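Local coordinates for USG-1 protein homolog (PDB 2HJS) that probably binds NAD or NADP and may oxidise or reduce an aldehyde, in the manner of an aspartate-semialdehyde dehydrogenase, at residues E256-L260 and A261-R265. Sequence-based numbering, arbitrary orientation.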
loop_
_atom_site.group_PDB
_atom_site.type_symbol
_atom_site.label_atom_id
_atom_site.label_comp_id
_atom_site.label_asym_id
_atom_site.label_seq_id
_atom_site.Cartn_x
_atom_site.Cartn_y
_atom_site.Cartn_z
ATOM N N GLU A 256 -1.995 15.749 -21.312
ATOM C CA GLU A 256 -1.181 16.968 -21.377
ATOM C C GLU A 256 -0.326 17.029 -20.095
ATOM O O GLU A 256 -0.721 16.446 -19.080
ATOM C CB GLU A 256 -2.106 18.204 -21.435
ATOM C CG GLU A 256 -3.311 18.100 -22.412
ATOM C CD GLU A 256 -4.562 18.855 -21.929
ATOM O OE1 GLU A 256 -5.589 18.188 -21.623
ATOM O OE2 GLU A 256 -4.520 20.109 -21.851
ATOM N N PRO A 257 0.857 17.703 -20.137
ATOM C CA PRO A 257 1.558 17.970 -18.861
ATOM C C PRO A 257 0.635 18.598 -17.800
ATOM O O PRO A 257 -0.112 19.538 -18.094
ATOM C CB PRO A 257 2.662 18.947 -19.265
ATOM C CG PRO A 257 2.961 18.586 -20.711
ATOM C CD PRO A 257 1.630 18.208 -21.300
ATOM N N VAL A 258 0.665 18.054 -16.588
ATOM C CA VAL A 258 -0.249 18.481 -15.528
ATOM C C VAL A 258 0.231 19.770 -14.871
ATOM O O VAL A 258 1.389 19.876 -14.466
ATOM C CB VAL A 258 -0.436 17.367 -14.459
ATOM C CG1 VAL A 258 -1.384 17.812 -13.366
ATOM C CG2 VAL A 258 -0.973 16.098 -15.091
ATOM N N ASP A 259 -0.668 20.753 -14.798
ATOM C CA ASP A 259 -0.468 21.970 -14.022
ATOM C C ASP A 259 -0.730 21.596 -12.572
ATOM O O ASP A 259 -1.875 21.550 -12.134
ATOM C CB ASP A 259 -1.467 23.044 -14.464
ATOM C CG ASP A 259 -1.153 24.444 -13.891
ATOM O OD1 ASP A 259 -0.292 24.581 -12.984
ATOM O OD2 ASP A 259 -1.784 25.425 -14.384
ATOM N N LEU A 260 0.343 21.302 -11.842
ATOM C CA LEU A 260 0.249 20.884 -10.445
ATOM C C LEU A 260 -0.396 21.955 -9.550
ATOM O O LEU A 260 -1.262 21.649 -8.743
ATOM C CB LEU A 260 1.640 20.484 -9.920
ATOM C CG LEU A 260 2.300 19.291 -10.624
ATOM C CD1 LEU A 260 3.726 19.052 -10.108
ATOM C CD2 LEU A 260 1.466 18.029 -10.542
ATOM N N ALA A 261 0.017 23.207 -9.705
ATOM C CA ALA A 261 -0.596 24.319 -8.975
ATOM C C ALA A 261 -2.123 24.361 -9.133
ATOM O O ALA A 261 -2.840 24.615 -8.164
ATOM C CB ALA A 261 0.021 25.654 -9.420
ATOM N N ALA A 262 -2.611 24.116 -10.346
ATOM C CA ALA A 262 -4.057 24.115 -10.632
ATOM C C ALA A 262 -4.773 22.955 -9.935
ATOM O O ALA A 262 -5.879 23.119 -9.412
ATOM C CB ALA A 262 -4.308 24.070 -12.134
ATOM N N VAL A 263 -4.121 21.795 -9.911
ATOM C CA VAL A 263 -4.618 20.630 -9.202
ATOM C C VAL A 263 -4.819 20.940 -7.705
ATOM O O VAL A 263 -5.901 20.702 -7.145
ATOM C CB VAL A 263 -3.662 19.408 -9.374
ATOM C CG1 VAL A 263 -4.066 18.277 -8.439
ATOM C CG2 VAL A 263 -3.656 18.928 -10.817
ATOM N N THR A 264 -3.787 21.493 -7.074
ATOM C CA THR A 264 -3.834 21.742 -5.635
ATOM C C THR A 264 -4.803 22.887 -5.351
ATOM O O THR A 264 -5.478 22.881 -4.320
ATOM C CB THR A 264 -2.440 22.081 -5.040
ATOM O OG1 THR A 264 -1.937 23.279 -5.633
ATOM C CG2 THR A 264 -1.427 20.961 -5.289
ATOM N N ARG A 265 -4.877 23.864 -6.262
ATOM C CA ARG A 265 -5.856 24.950 -6.138
ATOM C C ARG A 265 -7.313 24.410 -6.114
ATOM O O ARG A 265 -8.125 24.815 -5.269
ATOM C CB ARG A 265 -5.623 25.993 -7.244
ATOM C CG ARG A 265 -6.342 27.307 -7.080
ATOM C CD ARG A 265 -5.950 28.325 -8.213
ATOM N NE ARG A 265 -4.524 28.671 -8.222
ATOM C CZ ARG A 265 -3.640 28.385 -9.193
ATOM N NH1 ARG A 265 -3.986 27.757 -10.302
ATOM N NH2 ARG A 265 -2.374 28.764 -9.063
HETATM O O HOH W 1 -2.160 27.518 -12.392
#
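Asp-259 and Ala-262 meet at the N-terminus of helix 260-269, where Asp-259 is the N-cap residue. With chi1 at -169° its carboxylate swings away from its own N and lies alongside the first turn, CG 3.6 Å from CB of Ala-262. The small methyl group leaves room for the acid, whose OD1 lies near the helix-start amides, 3.5 Å from Ala-262 N; that is long for a hydrogen bond, so the negative charge probably acts mainly through the helix dipole. The main chain starts the helical pattern here: Val-263 N donates to Asp-259 O and Thr-264 N to Leu-260 O, the latter at 3.0 Å and nearly straight (163°). On the inner side, the side chains of Val-258 and Val-263 cross obliquely, CG1 of the first 3.6 Å from CG2 of the second. Compact apolar side chains suit the side facing the sheet: Val-258 and Leu-260 touch Val-309, and Val-263 touches Val-299, seating the turn on strands 294-301 and 308-315 of the dimerisation domain. On the outer side the long Arg-265 folds back, one guanidinium face over Ala-261 O. A water in the guanidinium plane accepts from NH1 of Arg-265 at 2.8 Å and donates to OD2 of Asp-259 at 2.9 Å.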